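Local coordinates for anthrone oxidase-like protein (PDB 5F9P), which opens ring B oxidatively by cleaving a carbon-carbon bond in atypical angucycline biosynthesis, probably as a monooxygenase, at residues G51-G56 / D181-W186; D136-A141 / R209-G214; T32-A37 / H80-V85; F16-P21 / G25-E30; P144-L149 / K202-R207. All coordinates share one frame; numbering follows the deposited sequence.

Interaction 1. Residues G51-G56 / D181-W186; sequences GVDSHG and DSKQAW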
# COMPACT_ATOMS: atom_id res chain seq x y z
N GLY A 51 4.25 -6.41 -8.38
CA GLY A 51 3.92 -7.60 -7.60
C GLY A 51 4.93 -8.73 -7.74
O GLY A 51 5.45 -8.97 -8.83
N VAL A 52 5.21 -9.42 -6.62
CA VAL A 52 6.17 -10.54 -6.60
C VAL A 52 5.49 -11.90 -6.41
O VAL A 52 5.58 -12.77 -7.28
CB VAL A 52 7.28 -10.34 -5.51
CG1 VAL A 52 8.12 -11.60 -5.35
CG2 VAL A 52 8.18 -9.16 -5.87
N ASP A 53 4.78 -12.09 -5.29
CA ASP A 53 4.05 -13.34 -5.06
C ASP A 53 3.08 -13.65 -6.20
O ASP A 53 3.06 -14.76 -6.72
CB ASP A 53 3.30 -13.33 -3.72
CG ASP A 53 4.18 -13.70 -2.53
OD1 ASP A 53 5.42 -13.83 -2.70
OD2 ASP A 53 3.63 -13.86 -1.41
N SER A 54 2.25 -12.68 -6.58
CA SER A 54 1.26 -12.90 -7.64
C SER A 54 1.18 -11.65 -8.50
O SER A 54 1.63 -10.59 -8.08
CB SER A 54 -0.12 -13.24 -7.07
OG SER A 54 -0.54 -12.24 -6.17
N HIS A 55 0.62 -11.79 -9.71
CA HIS A 55 0.59 -10.67 -10.65
C HIS A 55 -0.30 -9.55 -10.18
O HIS A 55 -1.44 -9.78 -9.76
CB HIS A 55 0.14 -11.14 -12.03
CG HIS A 55 0.90 -12.32 -12.54
ND1 HIS A 55 2.27 -12.32 -12.68
CD2 HIS A 55 0.48 -13.55 -12.94
CE1 HIS A 55 2.66 -13.50 -13.14
NE2 HIS A 55 1.60 -14.26 -13.29
N GLY A 56 0.22 -8.33 -10.25
CA GLY A 56 -0.57 -7.16 -9.95
C GLY A 56 0.39 -6.04 -9.61
O GLY A 56 1.59 -6.25 -9.62
N ASP A 181 14.03 -6.85 4.95
CA ASP A 181 15.37 -6.87 4.34
C ASP A 181 15.37 -7.59 3.01
O ASP A 181 16.12 -7.25 2.11
CB ASP A 181 16.39 -7.57 5.24
CG ASP A 181 16.87 -6.69 6.38
OD1 ASP A 181 16.59 -5.47 6.32
OD2 ASP A 181 17.52 -7.21 7.32
N SER A 182 14.54 -8.63 2.91
CA SER A 182 14.55 -9.51 1.76
C SER A 182 13.33 -10.40 1.74
O SER A 182 12.62 -10.52 2.74
CB SER A 182 15.80 -10.39 1.80
OG SER A 182 15.80 -11.21 2.97
N LYS A 183 13.08 -11.03 0.60
CA LYS A 183 12.06 -12.06 0.47
C LYS A 183 12.31 -13.13 1.53
O LYS A 183 11.39 -13.61 2.20
CB LYS A 183 12.13 -12.67 -0.93
CG LYS A 183 11.00 -13.62 -1.32
CD LYS A 183 11.08 -13.90 -2.81
CE LYS A 183 9.77 -14.35 -3.39
NZ LYS A 183 9.53 -15.79 -3.04
N GLN A 184 13.58 -13.49 1.69
CA GLN A 184 13.99 -14.57 2.58
C GLN A 184 13.68 -14.25 4.04
O GLN A 184 13.14 -15.09 4.75
CB GLN A 184 15.47 -14.89 2.39
CG GLN A 184 15.80 -15.58 1.05
CD GLN A 184 15.60 -14.67 -0.19
OE1 GLN A 184 15.91 -13.47 -0.17
NE2 GLN A 184 15.10 -15.27 -1.28
N ALA A 185 14.04 -13.06 4.49
CA ALA A 185 13.72 -12.63 5.85
C ALA A 185 12.21 -12.61 6.10
O ALA A 185 11.73 -13.00 7.17
CB ALA A 185 14.33 -11.26 6.12
N TRP A 186 11.44 -12.14 5.12
CA TRP A 186 9.99 -12.10 5.27
C TRP A 186 9.40 -13.51 5.42
O TRP A 186 8.61 -13.77 6.33
CB TRP A 186 9.31 -11.36 4.10
CG TRP A 186 7.87 -11.77 3.86
CD1 TRP A 186 7.37 -12.40 2.75
CD2 TRP A 186 6.76 -11.59 4.75
NE1 TRP A 186 6.01 -12.61 2.90
CE2 TRP A 186 5.62 -12.13 4.12
CE3 TRP A 186 6.61 -11.03 6.03
CZ2 TRP A 186 4.35 -12.12 4.71
CZ3 TRP A 186 5.34 -11.03 6.62
CH2 TRP A 186 4.24 -11.57 5.96
O HOH W 1 3.97 -13.83 1.15
O HOH W 2 6.66 -15.81 -3.92
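Val52 and Lys183 make a small, largely solvent-facing contact on the outside of the barrel, where the turn between strands 43-51 and 56-63 meets the first turn of helix 183-190. It shows how a surface contact with no direct polar bond can be completed by water. The direct touch is apolar: CG1 of Val52, anti to its backbone N (chi1 171°), lies 3.8 Å from CE of Lys183, and the two side chains cross obliquely. The lysine runs nearly extended from the helix and bends only at its last torsion (chi4 -77°), which turns NZ to the side, where the water shared with Asp53 binds it.

Asp53 reaches Lys183 and Trp186 through one water each. The first donates to OD1 of Asp53 at 2.6 Å and accepts from NZ of Lys183 at 3.0 Å, bridging charges that stand 4.6 Å apart between the same two atoms, beyond a salt bridge. NZ also has a direct partner in Glu187, one turn further along the helix. The second water donates to OD2 of Asp53 and sits in the indole plane of Trp186, accepting from NE1 at 3.0 Å.

The setting is a beta-hairpin of an eight-stranded antiparallel barrel, closed here within a single chain, whereas relatives in the dimeric alpha/beta barrel superfamily usually form it from two. Tyr122 of strand 122-130 touches Val52, Asp53 and Lys183 alike. At the start of the helix Ser182 is the N-cap: its OG accepts from the backbone N of Ala185 at 3.0 Å in a nearly straight bond (168°), fixing the turn that carries Lys183 and Trp186.

Interaction 2. Residues D136-A141 / R209-G214; sequences DEALDA and RAVVAG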
# COMPACT_ATOMS: atom_id res chain seq x y z
N ASP A 136 -11.76 -0.76 15.02
CA ASP A 136 -10.79 -0.19 15.96
C ASP A 136 -9.96 -1.29 16.61
O ASP A 136 -8.78 -1.11 16.90
CB ASP A 136 -11.47 0.64 17.04
CG ASP A 136 -12.02 1.94 16.52
OD1 ASP A 136 -11.48 2.47 15.53
OD2 ASP A 136 -13.00 2.43 17.12
N GLU A 137 -10.60 -2.42 16.84
CA GLU A 137 -9.91 -3.57 17.39
C GLU A 137 -8.79 -4.02 16.43
O GLU A 137 -7.65 -4.25 16.83
CB GLU A 137 -10.92 -4.70 17.62
CG GLU A 137 -10.31 -6.05 17.94
CD GLU A 137 -9.74 -6.13 19.34
OE1 GLU A 137 -9.71 -5.08 20.04
OE2 GLU A 137 -9.33 -7.24 19.75
N ALA A 138 -9.14 -4.16 15.15
CA ALA A 138 -8.17 -4.53 14.13
C ALA A 138 -6.98 -3.57 14.09
O ALA A 138 -5.83 -3.99 14.00
CB ALA A 138 -8.84 -4.58 12.76
N LEU A 139 -7.27 -2.28 14.14
CA LEU A 139 -6.23 -1.26 14.07
C LEU A 139 -5.31 -1.34 15.28
O LEU A 139 -4.09 -1.24 15.16
CB LEU A 139 -6.88 0.13 14.01
CG LEU A 139 -7.60 0.49 12.71
CD1 LEU A 139 -8.37 1.80 12.88
CD2 LEU A 139 -6.58 0.60 11.58
N ASP A 140 -5.90 -1.51 16.46
CA ASP A 140 -5.10 -1.64 17.66
C ASP A 140 -4.23 -2.89 17.62
O ASP A 140 -3.05 -2.84 17.97
CB ASP A 140 -5.98 -1.67 18.91
CG ASP A 140 -5.17 -1.54 20.17
OD1 ASP A 140 -4.67 -0.42 20.43
OD2 ASP A 140 -5.02 -2.55 20.89
N ALA A 141 -4.80 -4.01 17.18
CA ALA A 141 -4.06 -5.26 17.11
C ALA A 141 -2.89 -5.19 16.14
O ALA A 141 -1.80 -5.70 16.45
CB ALA A 141 -4.99 -6.43 16.72
N ARG A 209 -8.10 -11.86 13.28
CA ARG A 209 -8.89 -13.00 12.78
C ARG A 209 -10.35 -12.94 13.25
O ARG A 209 -11.27 -13.27 12.49
CB ARG A 209 -8.23 -14.32 13.21
CG ARG A 209 -9.06 -15.58 12.92
CD ARG A 209 -8.29 -16.81 13.39
NE ARG A 209 -9.06 -18.05 13.33
CZ ARG A 209 -8.53 -19.23 13.00
NH1 ARG A 209 -7.24 -19.30 12.69
NH2 ARG A 209 -9.28 -20.33 12.99
N ALA A 210 -10.56 -12.49 14.48
CA ALA A 210 -11.91 -12.43 15.03
C ALA A 210 -12.83 -11.45 14.30
O ALA A 210 -14.04 -11.61 14.30
CB ALA A 210 -11.87 -12.10 16.53
N VAL A 211 -12.25 -10.43 13.68
CA VAL A 211 -13.06 -9.37 13.09
C VAL A 211 -12.92 -9.22 11.58
O VAL A 211 -13.48 -8.30 11.00
CB VAL A 211 -12.81 -7.99 13.76
CG1 VAL A 211 -13.11 -8.04 15.26
CG2 VAL A 211 -11.39 -7.53 13.52
N VAL A 212 -12.17 -10.12 10.94
CA VAL A 212 -12.11 -10.17 9.48
C VAL A 212 -13.46 -10.58 8.89
O VAL A 212 -14.07 -11.56 9.31
CB VAL A 212 -11.02 -11.16 8.98
CG1 VAL A 212 -11.19 -11.45 7.50
CG2 VAL A 212 -9.62 -10.60 9.26
N ALA A 213 -13.93 -9.82 7.90
CA ALA A 213 -15.27 -10.01 7.36
C ALA A 213 -15.23 -10.30 5.86
O ALA A 213 -15.79 -9.55 5.06
CB ALA A 213 -16.12 -8.79 7.63
N GLY A 214 -14.56 -11.37 5.47
CA GLY A 214 -14.36 -11.65 4.06
C GLY A 214 -12.92 -12.05 3.80
O GLY A 214 -12.11 -12.07 4.73
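A chi1 of -59° sets both methyl groups of Val211 against helix 135-142: CG2 falls between its own backbone N and carbonyl carbon, while CG1 lies opposite the carbonyl carbon. CG2 meets CB of Ala138 at 4.0 Å, and CG1 comes within 4.4 Å of CG of Glu137. One branched residue thus spans two consecutive positions of the facing helix. Because Ala138 offers only a methyl, the backbones come close, with the CA atoms of Ala138 and Val211 7.0 Å apart.

In Glu137 the first torsion carries CG away from the backbone N (chi1 169°) and the second bends the chain, so its methylenes form the edge of the apolar patch while the carboxylate leads elsewhere. That carboxylate pairs through OE2 with NE of Arg207, and OD2 of Asp140 forms a salt bridge with NH2 of the same guanidinium, which ties helix 135-142 to helix 199-211 one turn before Val211.

Both helices lie on the outside of the barrel sheet, as helices do in the ferredoxin-like halves of this superfamily, and Ala138 also touches Val130 of strand 122-130. Val211 stands where the chain turns toward strand 217-228, its backbone bonded to Thr131. One turn along helix 135-142 from Ala138, Ala141 continues the packing between the helices, its side chain touching Arg207 and Val208.

Interaction 3. Residues T32-A37 / H80-V85; sequences TKIVDA and HRTLPV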
# COMPACT_ATOMS: atom_id res chain seq x y z
N THR A 32 3.31 4.40 -14.65
CA THR A 32 4.49 5.25 -14.63
C THR A 32 4.34 6.49 -15.52
O THR A 32 4.82 7.57 -15.17
CB THR A 32 5.75 4.43 -14.97
OG1 THR A 32 5.92 3.43 -13.95
CG2 THR A 32 6.98 5.30 -15.00
N LYS A 33 3.65 6.35 -16.64
CA LYS A 33 3.32 7.49 -17.50
C LYS A 33 2.53 8.53 -16.72
O LYS A 33 2.82 9.72 -16.79
CB LYS A 33 2.49 7.05 -18.69
CG LYS A 33 3.22 6.26 -19.75
CD LYS A 33 2.20 5.89 -20.85
CE LYS A 33 2.82 5.04 -21.93
NZ LYS A 33 1.86 4.91 -23.07
N ILE A 34 1.52 8.07 -15.98
CA ILE A 34 0.68 8.96 -15.17
C ILE A 34 1.49 9.67 -14.05
O ILE A 34 1.37 10.88 -13.83
CB ILE A 34 -0.53 8.18 -14.59
CG1 ILE A 34 -1.44 7.71 -15.74
CG2 ILE A 34 -1.32 9.04 -13.59
CD1 ILE A 34 -2.43 6.61 -15.34
N VAL A 35 2.33 8.91 -13.35
CA VAL A 35 3.20 9.50 -12.35
C VAL A 35 4.11 10.58 -12.95
O VAL A 35 4.23 11.66 -12.41
CB VAL A 35 4.05 8.41 -11.63
CG1 VAL A 35 5.16 9.05 -10.77
CG2 VAL A 35 3.16 7.50 -10.80
N ASP A 36 4.74 10.26 -14.07
CA ASP A 36 5.74 11.15 -14.65
C ASP A 36 5.13 12.45 -15.16
O ASP A 36 5.79 13.49 -15.18
CB ASP A 36 6.51 10.42 -15.76
CG ASP A 36 7.42 9.33 -15.22
OD1 ASP A 36 7.66 9.29 -13.99
OD2 ASP A 36 7.90 8.50 -16.03
N ALA A 37 3.86 12.39 -15.56
CA ALA A 37 3.14 13.57 -16.03
C ALA A 37 2.34 14.28 -14.93
O ALA A 37 1.80 15.35 -15.17
CB ALA A 37 2.22 13.20 -17.20
N HIS A 80 -11.72 8.66 -19.20
CA HIS A 80 -11.89 8.12 -20.54
C HIS A 80 -10.67 7.38 -21.07
O HIS A 80 -10.77 6.60 -22.02
CB HIS A 80 -12.32 9.22 -21.50
CG HIS A 80 -13.53 9.96 -21.04
ND1 HIS A 80 -14.77 9.36 -20.95
CD2 HIS A 80 -13.69 11.23 -20.60
CE1 HIS A 80 -15.65 10.23 -20.49
NE2 HIS A 80 -15.02 11.37 -20.27
N ARG A 81 -9.51 7.63 -20.47
CA ARG A 81 -8.32 6.89 -20.88
C ARG A 81 -7.88 5.93 -19.79
O ARG A 81 -7.81 4.73 -20.01
CB ARG A 81 -7.17 7.84 -21.23
CG ARG A 81 -5.91 7.09 -21.70
CD ARG A 81 -4.79 8.04 -22.10
NE ARG A 81 -3.57 7.30 -22.46
CZ ARG A 81 -2.53 7.84 -23.08
NH1 ARG A 81 -2.55 9.12 -23.42
NH2 ARG A 81 -1.47 7.10 -23.36
N THR A 82 -7.60 6.46 -18.61
CA THR A 82 -6.99 5.68 -17.54
C THR A 82 -7.80 4.48 -17.08
O THR A 82 -7.29 3.34 -17.07
CB THR A 82 -6.67 6.57 -16.35
OG1 THR A 82 -5.84 7.64 -16.81
CG2 THR A 82 -5.89 5.76 -15.30
N LEU A 83 -9.05 4.71 -16.69
CA LEU A 83 -9.90 3.64 -16.19
C LEU A 83 -10.16 2.53 -17.22
O LEU A 83 -9.98 1.35 -16.92
CB LEU A 83 -11.22 4.19 -15.65
CG LEU A 83 -11.05 4.78 -14.26
CD1 LEU A 83 -12.31 5.51 -13.82
CD2 LEU A 83 -10.69 3.66 -13.28
N PRO A 84 -10.58 2.91 -18.43
CA PRO A 84 -10.81 1.92 -19.48
C PRO A 84 -9.53 1.15 -19.88
O PRO A 84 -9.58 -0.07 -20.09
CB PRO A 84 -11.33 2.76 -20.65
CG PRO A 84 -11.87 4.00 -20.01
CD PRO A 84 -10.97 4.27 -18.85
N VAL A 85 -8.40 1.85 -19.97
CA VAL A 85 -7.13 1.17 -20.28
C VAL A 85 -6.77 0.18 -19.18
O VAL A 85 -6.44 -0.99 -19.44
CB VAL A 85 -5.97 2.17 -20.50
CG1 VAL A 85 -4.61 1.46 -20.44
CG2 VAL A 85 -6.15 2.89 -21.81
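Ile34 and Thr82 supply the apolar part of this helix-to-helix contact, meeting tip to tip. CD1 of Ile34 lies 3.6 Å from CG2 of Thr82 and 3.9 Å from OG1 of the same residue, where the CA atoms of the two segments are nearest. The isoleucine reaches this far because CG1 points away from the carbonyl carbon (chi1 -65°) and the chain continues extended to CD1 (chi2 163°). Phe86, one turn beyond Thr82, receives Ile34 as well. The threonine hydroxyl has a weak hydrogen bond to the carbonyl of Glu77 within its own helix.

The charged part is of a different kind. NZ of Lys33 stands 4.0 Å from NH2 of Arg81, at the edge of the guanidinium and near its plane, with the two long chains crossing at about a right angle. Such a like-charge approach is probably tolerated because each group has other company: NH1 of Arg81 is hydrogen-bonded to His240 O and His241 ND1, in a histidine-rich C-terminal end that is probably a remnant of an expression tag, and Lys33 has a long, weak ion pair with Glu30.

The backbone adds a further feature. Helix 76-88 widens into a pi-type turn at residues 80-82, and Pro84 leaves a kink where its N makes no bond to the preceding turn. Two helices packed side by side on the outer face of an antiparallel sheet are characteristic of the ferredoxin-like alpha/beta arrangement from which barrels of this superfamily are built.

Interaction 4. Residues F16-P21 / G25-E30; sequences FTTDTP and GKLIEE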
# COMPACT_ATOMS: atom_id res chain seq x y z
N PHE A 16 -4.12 -3.04 -8.00
CA PHE A 16 -4.51 -3.68 -9.24
C PHE A 16 -4.06 -5.15 -9.24
O PHE A 16 -2.93 -5.46 -8.87
CB PHE A 16 -3.85 -2.97 -10.42
CG PHE A 16 -4.11 -1.49 -10.46
CD1 PHE A 16 -5.27 -0.99 -11.03
CD2 PHE A 16 -3.18 -0.59 -9.95
CE1 PHE A 16 -5.52 0.36 -11.06
CE2 PHE A 16 -3.41 0.77 -10.00
CZ PHE A 16 -4.59 1.25 -10.56
N THR A 17 -4.95 -6.04 -9.65
CA THR A 17 -4.61 -7.45 -9.83
C THR A 17 -4.71 -7.78 -11.31
O THR A 17 -5.51 -7.19 -12.04
CB THR A 17 -5.55 -8.39 -9.02
OG1 THR A 17 -6.90 -8.23 -9.49
CG2 THR A 17 -5.50 -8.05 -7.55
N THR A 18 -3.89 -8.71 -11.77
CA THR A 18 -3.97 -9.14 -13.16
C THR A 18 -3.55 -10.61 -13.28
O THR A 18 -3.14 -11.22 -12.29
CB THR A 18 -3.11 -8.25 -14.07
OG1 THR A 18 -3.44 -8.51 -15.44
CG2 THR A 18 -1.63 -8.47 -13.83
N ASP A 19 -3.65 -11.19 -14.47
CA ASP A 19 -3.45 -12.64 -14.61
C ASP A 19 -2.26 -13.10 -15.47
O ASP A 19 -2.06 -14.31 -15.62
CB ASP A 19 -4.74 -13.32 -15.06
CG ASP A 19 -5.24 -12.82 -16.40
OD1 ASP A 19 -4.57 -11.95 -17.02
OD2 ASP A 19 -6.30 -13.30 -16.85
N THR A 20 -1.49 -12.17 -16.03
CA THR A 20 -0.27 -12.54 -16.74
C THR A 20 0.83 -11.55 -16.42
O THR A 20 0.56 -10.38 -16.13
CB THR A 20 -0.44 -12.59 -18.29
OG1 THR A 20 -0.49 -11.27 -18.82
CG2 THR A 20 -1.70 -13.35 -18.68
N PRO A 21 2.09 -12.00 -16.49
CA PRO A 21 3.22 -11.10 -16.25
C PRO A 21 3.31 -10.04 -17.33
O PRO A 21 3.87 -8.98 -17.06
CB PRO A 21 4.44 -12.03 -16.30
CG PRO A 21 3.99 -13.22 -17.09
CD PRO A 21 2.52 -13.38 -16.82
N GLY A 25 3.56 -5.97 -16.62
CA GLY A 25 4.52 -5.04 -17.19
C GLY A 25 3.82 -3.83 -17.81
O GLY A 25 4.29 -2.68 -17.70
N LYS A 26 2.70 -4.10 -18.46
CA LYS A 26 1.90 -3.06 -19.10
C LYS A 26 1.28 -2.13 -18.06
O LYS A 26 1.26 -0.91 -18.24
CB LYS A 26 0.82 -3.66 -20.00
CG LYS A 26 0.02 -2.61 -20.78
CD LYS A 26 -0.22 -3.05 -22.22
CE LYS A 26 -0.78 -4.47 -22.28
NZ LYS A 26 -1.18 -4.89 -23.66
N LEU A 27 0.76 -2.71 -16.98
CA LEU A 27 0.27 -1.93 -15.85
C LEU A 27 1.36 -0.99 -15.32
O LEU A 27 1.10 0.19 -15.09
CB LEU A 27 -0.15 -2.85 -14.71
CG LEU A 27 -1.62 -3.24 -14.62
CD1 LEU A 27 -1.79 -4.35 -13.59
CD2 LEU A 27 -2.46 -2.01 -14.25
N ILE A 28 2.56 -1.52 -15.11
CA ILE A 28 3.65 -0.73 -14.58
C ILE A 28 3.93 0.46 -15.49
O ILE A 28 4.12 1.58 -15.02
CB ILE A 28 4.92 -1.56 -14.41
CG1 ILE A 28 4.76 -2.54 -13.25
CG2 ILE A 28 6.12 -0.65 -14.15
CD1 ILE A 28 4.57 -1.86 -11.92
N GLU A 29 3.97 0.20 -16.79
CA GLU A 29 4.27 1.24 -17.76
C GLU A 29 3.20 2.33 -17.81
O GLU A 29 3.52 3.50 -17.88
CB GLU A 29 4.47 0.63 -19.15
CG GLU A 29 4.50 1.65 -20.26
CD GLU A 29 4.66 1.00 -21.63
OE1 GLU A 29 4.35 -0.20 -21.77
OE2 GLU A 29 5.11 1.71 -22.56
N GLU A 30 1.93 1.93 -17.80
CA GLU A 30 0.83 2.90 -17.77
C GLU A 30 0.81 3.70 -16.48
O GLU A 30 0.58 4.91 -16.50
CB GLU A 30 -0.53 2.22 -18.00
CG GLU A 30 -0.68 1.53 -19.36
CD GLU A 30 -0.61 2.50 -20.53
OE1 GLU A 30 -1.07 3.66 -20.39
OE2 GLU A 30 -0.09 2.10 -21.60
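Leu27 fills the tight part of this contact, its two methyl groups set against Phe16 and Thr18. CD1 touches CB of Phe16 at 4.0 Å and CG2 of Thr18 at 4.1 Å, while CD2 approaches CG of Phe16 at 4.2 Å and reaches the ring obliquely. Its chi1 of -95° departs from a staggered value, consistent with a side chain fitted to a confined site. Thr18 divides its two branches: OG1, anti to the backbone N (chi1 -167°), bonds to the carbonyl of Ile89, and the methyl is thereby turned to the leucine. Phe86 of helix 76-88 closes in as well, its ring meeting that of Phe16 and its side chain touching Leu27.

The segments belong to the first strand-to-helix connection of the chain, part of a split beta-alpha-beta unit: strands 10-17 and 43-51 run parallel with strand 56-63 between them, and helix 21-37 makes the crossover, as in ferredoxin-like folds.

Toward solvent the contact thins to backbone alone. Pro21 and Gly25, both exposed, are joined by an ordinary helical bond from Gly25 N to Pro21 O (3.1 Å), with CB of Pro21 pointing away from the facing segment. Thr20 is the N-cap here, its OG1 accepting from the backbone N of Lys23, and Asp19 forms a salt bridge with the side chain of Lys23.

Interaction 5. Residues P144-L149 / K202-R207; sequences PGQAFL and KAAVGR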
# COMPACT_ATOMS: atom_id res chain seq x y z
N PRO A 144 -0.16 -1.05 17.56
CA PRO A 144 0.43 -1.22 18.91
C PRO A 144 0.54 -2.69 19.29
O PRO A 144 1.49 -3.08 19.96
CB PRO A 144 -0.58 -0.52 19.82
CG PRO A 144 -1.28 0.48 18.94
CD PRO A 144 -1.32 -0.14 17.56
N GLY A 145 -0.42 -3.50 18.86
CA GLY A 145 -0.41 -4.93 19.15
C GLY A 145 0.81 -5.67 18.64
O GLY A 145 1.17 -6.74 19.16
N GLN A 146 1.47 -5.11 17.62
CA GLN A 146 2.62 -5.77 17.02
C GLN A 146 3.96 -5.06 17.25
O GLN A 146 4.86 -5.08 16.41
CB GLN A 146 2.38 -6.01 15.53
CG GLN A 146 1.14 -6.86 15.27
CD GLN A 146 1.11 -7.43 13.87
OE1 GLN A 146 1.32 -8.62 13.67
NE2 GLN A 146 0.82 -6.58 12.89
N ALA A 147 4.10 -4.44 18.42
CA ALA A 147 5.37 -3.82 18.77
C ALA A 147 6.52 -4.84 18.68
O ALA A 147 7.66 -4.47 18.41
CB ALA A 147 5.29 -3.22 20.18
N PHE A 148 6.22 -6.12 18.87
CA PHE A 148 7.26 -7.15 18.85
C PHE A 148 8.00 -7.19 17.51
O PHE A 148 9.12 -7.69 17.44
CB PHE A 148 6.67 -8.54 19.13
CG PHE A 148 5.80 -9.04 18.02
CD1 PHE A 148 4.44 -8.76 18.01
CD2 PHE A 148 6.34 -9.76 16.95
CE1 PHE A 148 3.62 -9.21 16.96
CE2 PHE A 148 5.54 -10.20 15.91
CZ PHE A 148 4.18 -9.92 15.91
N LEU A 149 7.36 -6.71 16.45
CA LEU A 149 7.94 -6.80 15.11
C LEU A 149 9.32 -6.15 15.05
O LEU A 149 10.20 -6.64 14.36
CB LEU A 149 7.02 -6.15 14.07
CG LEU A 149 5.77 -6.90 13.59
CD1 LEU A 149 4.94 -5.96 12.74
CD2 LEU A 149 6.15 -8.17 12.82
N LYS A 202 0.75 -14.14 18.15
CA LYS A 202 -0.48 -14.95 18.18
C LYS A 202 -1.69 -14.15 18.65
O LYS A 202 -2.81 -14.33 18.16
CB LYS A 202 -0.28 -16.17 19.08
CG LYS A 202 0.90 -17.06 18.70
CD LYS A 202 1.01 -18.24 19.66
CE LYS A 202 2.15 -19.19 19.28
NZ LYS A 202 2.32 -20.28 20.29
N ALA A 203 -1.47 -13.28 19.62
CA ALA A 203 -2.55 -12.46 20.15
C ALA A 203 -3.00 -11.44 19.12
O ALA A 203 -4.19 -11.26 18.89
CB ALA A 203 -2.11 -11.77 21.44
N ALA A 204 -2.04 -10.78 18.48
CA ALA A 204 -2.38 -9.77 17.46
C ALA A 204 -3.17 -10.43 16.34
O ALA A 204 -4.25 -9.97 15.97
CB ALA A 204 -1.11 -9.11 16.91
N VAL A 205 -2.63 -11.53 15.82
CA VAL A 205 -3.26 -12.26 14.74
C VAL A 205 -4.65 -12.77 15.12
O VAL A 205 -5.58 -12.72 14.32
CB VAL A 205 -2.35 -13.40 14.24
CG1 VAL A 205 -3.14 -14.40 13.41
CG2 VAL A 205 -1.19 -12.81 13.43
N GLY A 206 -4.79 -13.25 16.35
CA GLY A 206 -6.06 -13.77 16.83
C GLY A 206 -7.14 -12.70 16.92
O GLY A 206 -8.33 -12.96 16.65
N ARG A 207 -6.74 -11.50 17.31
CA ARG A 207 -7.65 -10.37 17.39
C ARG A 207 -8.13 -9.94 16.01
O ARG A 207 -9.32 -9.72 15.79
CB ARG A 207 -6.99 -9.22 18.13
CG ARG A 207 -6.88 -9.45 19.65
CD ARG A 207 -5.97 -8.42 20.31
NE ARG A 207 -6.57 -7.09 20.33
CZ ARG A 207 -5.89 -5.97 20.51
NH1 ARG A 207 -4.57 -6.01 20.68
NH2 ARG A 207 -6.52 -4.81 20.53
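Gln146 lays the start of its side chain against the methyl of Ala204, and this small, flush contact shows how a short residue lets a polar chain lie close to a helix. The closest approach is CG of Gln146 to CB of Ala204, at 3.6 Å. Further out the amide still follows the methyl, with CD and OE1 of Gln146 each 4.1 Å from CB of Ala204. The torsions explain the course: CG lies opposite the carbonyl carbon (chi1 -59°), and the chain then continues extended (chi2 -164°), so the glutamine passes alongside Ala204 instead of folding back on its own backbone. Its amide is held by other partners, NE2 donating to the carbonyl of Leu142 and hydrogen-bonding a glycerol probably derived from the crystallisation liquor.

Gly145 adds a backbone surface to the same methyl, its carbonyl O lying 4.0 Å from CB of Ala204. With no side chain on the glycine and only a methyl on the alanine, the CA atoms of these two residues stand just 5.5 Å apart. Phe148 comes in more loosely from the next turn, its side chain touching Ala200 and Arg201 on helix 199-211; one face of the ring is covered by CG of Leu149, 4.0 Å above the plane and offset toward the rim.

Segment 144-149 coils as a 3-10 turn, with Leu149 N bonded to Gln146 O (3.0 Å), and lies in the connection from helix 135-142 to strand 155-167. Docking such a connection on a later helix adds to the helical layer on the outside of an alpha/beta barrel of the antibiotic biosynthesis monooxygenase family.

How the interactions relate
Interactions 3 and 4 share helix 21-37, with centres 13 Å apart; interactions 2 and 5 share helix 199-211, with centres 11 Å apart. These two pairs of contacts lie far from each other, interactions 3 and 5 having centres 38 Å apart on opposite sides of the chain's centre. Along the chain, interactions 4 and 3 come in series before the nested pair, 5 lying inside the loop closed by 2. Interaction 1 crosses 2, 3 and 5 in sequence, joining a hairpin of the earlier part to a helix of the later one, and touches interaction 4 through His55. Helices thus pack on the outside of one eight-stranded barrel in two separate groups.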